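Local coordinates for Csc2 (Thermofilum pendens, PDB 4TXD), which probably binds CRISPR RNA as the Cas7-family backbone subunit of a type I-D interference complex, and carries a zinc ion, at residues L66-M77 against L229-P237. Residues are numbered along the deposited sequence; the frame is centred on the assembly and turned at random.
Sequences LLRTEGAGTINM and LFSEVHVEP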
loop_
_atom_site.group_PDB
_atom_site.type_symbol
_atom_site.label_atom_id
_atom_site.label_comp_id
_atom_site.label_asym_id
_atom_site.label_seq_id
_atom_site.Cartn_x
_atom_site.Cartn_y
_atom_site.Cartn_z
ATOM N N LEU A 66 15.443 11.093 0.956
ATOM C CA LEU A 66 15.500 11.790 2.235
ATOM C C LEU A 66 14.467 11.199 3.191
ATOM O O LEU A 66 13.278 11.158 2.880
ATOM C CB LEU A 66 15.265 13.289 2.046
ATOM C CG LEU A 66 16.003 13.979 0.896
ATOM C CD1 LEU A 66 15.682 15.468 0.865
ATOM C CD2 LEU A 66 17.505 13.751 0.986
ATOM N N LEU A 67 14.829 10.743 4.210
ATOM C CA LEU A 67 14.058 10.245 5.338
ATOM C C LEU A 67 14.004 11.249 6.493
ATOM O O LEU A 67 14.988 11.724 6.914
ATOM C CB LEU A 67 14.573 8.913 5.862
ATOM C CG LEU A 67 14.655 7.745 4.890
ATOM C CD1 LEU A 67 15.280 6.503 5.485
ATOM C CD2 LEU A 67 13.304 7.439 4.308
ATOM N N ARG A 68 12.810 11.520 6.967
ATOM C CA ARG A 68 12.607 12.403 8.098
ATOM C C ARG A 68 11.700 11.768 9.117
ATOM O O ARG A 68 10.743 11.178 8.775
ATOM C CB ARG A 68 11.964 13.695 7.666
ATOM C CG ARG A 68 12.747 14.462 6.674
ATOM C CD ARG A 68 12.019 15.735 6.336
ATOM N NE ARG A 68 12.775 16.882 6.719
ATOM C CZ ARG A 68 13.454 17.628 5.867
ATOM N NH1 ARG A 68 14.130 18.664 6.301
ATOM N NH2 ARG A 68 13.453 17.334 4.588
ATOM N N THR A 69 12.056 11.888 10.379
ATOM C CA THR A 69 11.179 11.397 11.442
ATOM C C THR A 69 9.894 12.219 11.478
ATOM O O THR A 69 9.884 13.355 11.027
ATOM C CB THR A 69 11.868 11.466 12.814
ATOM O OG1 THR A 69 12.437 12.771 12.979
ATOM C CG2 THR A 69 12.973 10.423 12.896
ATOM N N GLU A 70 8.813 11.644 12.002
ATOM C CA GLU A 70 7.575 12.397 12.202
ATOM C C GLU A 70 6.969 12.128 13.574
ATOM O O GLU A 70 5.991 11.387 13.694
ATOM C CB GLU A 70 6.543 12.061 11.126
ATOM C CG GLU A 70 6.011 13.271 10.373
ATOM C CD GLU A 70 6.866 13.632 9.170
ATOM O OE1 GLU A 70 7.802 14.449 9.317
ATOM O OE2 GLU A 70 6.599 13.094 8.075
ATOM N N GLY A 71 7.544 12.730 14.608
ATOM C CA GLY A 71 6.997 12.588 15.947
ATOM C C GLY A 71 7.732 11.562 16.785
ATOM O O GLY A 71 8.409 10.677 16.249
ATOM N N ALA A 72 7.594 11.692 18.103
ATOM C CA ALA A 72 8.243 10.799 19.056
ATOM C C ALA A 72 8.059 9.340 18.659
ATOM O O ALA A 72 6.985 8.932 18.204
ATOM C CB ALA A 72 7.701 11.041 20.477
ATOM N N GLY A 73 9.129 8.568 18.800
ATOM C CA GLY A 73 9.079 7.144 18.551
ATOM C C GLY A 73 9.244 6.721 17.099
ATOM O O GLY A 73 9.408 5.533 16.840
ATOM N N THR A 74 9.200 7.655 16.149
ATOM C CA THR A 74 9.410 7.268 14.738
ATOM C C THR A 74 10.901 7.139 14.414
ATOM O O THR A 74 11.741 7.839 14.983
ATOM C CB THR A 74 8.773 8.262 13.739
ATOM O OG1 THR A 74 9.319 9.569 13.930
ATOM C CG2 THR A 74 7.250 8.303 13.903
ATOM N N ILE A 75 11.237 6.241 13.499
ATOM C CA ILE A 75 12.642 5.945 13.267
ATOM C C ILE A 75 12.989 5.927 11.787
ATOM O O ILE A 75 12.130 5.672 10.944
ATOM C CB ILE A 75 13.051 4.585 13.873
ATOM C CG1 ILE A 75 12.313 3.445 13.180
ATOM C CG2 ILE A 75 12.824 4.570 15.422
ATOM C CD1 ILE A 75 12.852 2.075 13.538
ATOM N N ASN A 76 14.254 6.218 11.500
ATOM C CA ASN A 76 14.810 6.148 10.145
ATOM C C ASN A 76 15.930 5.122 10.012
ATOM O O ASN A 76 16.363 4.802 8.904
ATOM C CB ASN A 76 15.363 7.512 9.727
ATOM C CG ASN A 76 14.274 8.561 9.541
ATOM O OD1 ASN A 76 13.165 8.262 9.080
ATOM N ND2 ASN A 76 14.591 9.802 9.903
ATOM N N MET A 77 16.439 4.657 11.148
ATOM C CA MET A 77 17.561 3.723 11.159
ATOM C C MET A 77 17.233 2.594 12.116
ATOM O O MET A 77 16.629 2.817 13.171
ATOM C CB MET A 77 18.874 4.398 11.596
ATOM C CG MET A 77 19.349 5.520 10.711
ATOM S SD MET A 77 19.910 4.945 9.084
ATOM C CE MET A 77 21.522 4.281 9.453
ATOM N N LEU A 229 22.291 11.286 15.676
ATOM C CA LEU A 229 20.960 11.824 15.514
ATOM C C LEU A 229 20.439 11.585 14.100
ATOM O O LEU A 229 20.986 12.082 13.157
ATOM C CB LEU A 229 20.911 13.302 15.845
ATOM C CG LEU A 229 19.610 14.022 15.584
ATOM C CD1 LEU A 229 18.478 13.408 16.360
ATOM C CD2 LEU A 229 19.713 15.509 15.820
ATOM N N PHE A 230 19.385 10.800 13.997
ATOM C CA PHE A 230 18.889 10.392 12.682
ATOM C C PHE A 230 17.517 10.979 12.380
ATOM O O PHE A 230 16.719 10.381 11.664
ATOM C CB PHE A 230 18.866 8.855 12.586
ATOM C CG PHE A 230 20.226 8.229 12.728
ATOM C CD1 PHE A 230 21.250 8.560 11.853
ATOM C CD2 PHE A 230 20.487 7.313 13.741
ATOM C CE1 PHE A 230 22.518 7.992 11.978
ATOM C CE2 PHE A 230 21.744 6.742 13.867
ATOM C CZ PHE A 230 22.762 7.080 12.990
ATOM N N SER A 231 17.237 12.155 12.934
ATOM C CA SER A 231 16.011 12.875 12.605
ATOM C C SER A 231 15.895 13.078 11.080
ATOM O O SER A 231 14.804 13.076 10.514
ATOM C CB SER A 231 15.983 14.223 13.321
ATOM O OG SER A 231 17.191 14.921 13.058
ATOM N N GLU A 232 17.028 13.223 10.424
ATOM C CA GLU A 232 17.090 13.300 8.981
ATOM C C GLU A 232 18.229 12.431 8.431
ATOM O O GLU A 232 19.285 12.443 8.934
ATOM C CB GLU A 232 17.219 14.739 8.490
ATOM C CG GLU A 232 17.368 14.838 7.007
ATOM C CD GLU A 232 17.113 16.224 6.437
ATOM O OE1 GLU A 232 16.372 17.000 7.003
ATOM O OE2 GLU A 232 17.669 16.518 5.394
ATOM N N VAL A 233 17.927 11.665 7.412
ATOM C CA VAL A 233 18.862 10.757 6.814
ATOM C C VAL A 233 18.854 10.882 5.308
ATOM O O VAL A 233 17.843 10.895 4.723
ATOM C CB VAL A 233 18.532 9.307 7.177
ATOM C CG1 VAL A 233 19.474 8.363 6.501
ATOM C CG2 VAL A 233 18.576 9.104 8.664
ATOM N N HIS A 234 20.027 10.944 4.721
ATOM C CA HIS A 234 20.143 10.993 3.286
ATOM C C HIS A 234 20.667 9.681 2.765
ATOM O O HIS A 234 21.799 9.381 2.941
ATOM C CB HIS A 234 21.042 12.135 2.849
ATOM C CG HIS A 234 20.541 13.475 3.254
ATOM N ND1 HIS A 234 21.278 14.623 3.130
ATOM C CD2 HIS A 234 19.368 13.844 3.790
ATOM C CE1 HIS A 234 20.572 15.641 3.565
ATOM N NE2 HIS A 234 19.409 15.194 3.970
ATOM N N VAL A 235 19.787 8.917 2.155
ATOM C CA VAL A 235 20.112 7.589 1.644
ATOM C C VAL A 235 20.696 7.712 0.225
ATOM O O VAL A 235 20.141 8.421 -0.621
ATOM C CB VAL A 235 18.864 6.692 1.629
ATOM C CG1 VAL A 235 19.209 5.283 1.172
ATOM C CG2 VAL A 235 18.215 6.670 3.025
ATOM N N GLU A 236 21.816 7.040 -0.024
ATOM C CA GLU A 236 22.554 7.243 -1.280
ATOM C C GLU A 236 21.906 6.520 -2.454
ATOM O O GLU A 236 21.297 5.486 -2.277
ATOM C CB GLU A 236 24.015 6.797 -1.109
ATOM C CG GLU A 236 24.783 7.759 -0.218
ATOM C CD GLU A 236 26.144 7.272 0.170
ATOM O OE1 GLU A 236 26.452 6.088 -0.076
ATOM O OE2 GLU A 236 26.907 8.093 0.714
ATOM N N PRO A 237 22.041 7.084 -3.667
ATOM C CA PRO A 237 21.471 6.485 -4.883
ATOM C C PRO A 237 21.888 5.027 -5.012
ATOM O O PRO A 237 23.015 4.685 -4.657
ATOM C CB PRO A 237 22.069 7.330 -6.010
ATOM C CG PRO A 237 22.316 8.682 -5.368
ATOM C CD PRO A 237 22.677 8.390 -3.917
HETATM O O HOH W 1 16.610 18.420 3.995
HETATM O O HOH W 2 14.696 17.527 8.852
#
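Phe230 receives Met77 over one face of its ring: CG of Met77 stands 3.7 Å from the ring centroid, 20° off the normal, a CH-pi contact. The bend at chi2 (-69°) of Met77 carries SD on above the same ring at a longer 4.9 Å from its centroid, a Met-aromatic contact. The carbonyl of Phe230 takes a bond from Asn76, whose ND2 lies 2.8 Å from that O and nearly along the C=O axis, while OD1 of Asn76 is held by Lys96. At Ser231 the carbonyl O accepts from the backbone N of Thr69 (3.0 Å), just before the antiparallel pairing begins. Glu232 and Arg68 form a non-hydrogen-bonded pair with side chains running alongside. OE1 of Glu232 sits over a guanidinium face, 2.9 Å from NH1 of Arg68; because it lies well out of the guanidinium plane, no N-H points at it and the salt bridge rests on charge, the two planes being 61° apart. Two waters donate to the Glu232 carboxylate, one to each oxygen, and accept only weakly from Arg68, at NH2 and NE. OE2 of Glu232 also offers its anti lone pair to NE2 of His234 at 2.6 Å, in the imidazole plane. An alanine in place of Glu232 would probably leave the Arg68 charge without this mate and the His234 ring freer to turn. Val233 makes the hydrogen-bonded pair with Leu67 through two reciprocal backbone bonds, and its CG2 packs on CB of Asn76 at 3.7 Å. CG2 of Val235 meets CD1 of Leu67 on the buried side. Strand 232-235 is thus an edge of a small antiparallel sheet, with strand 65-68 central and strand 274-275 beyond it, while strand 85-92 of the main sheet meets Met77, Phe230 and Val235 through Glu88 and Pro90.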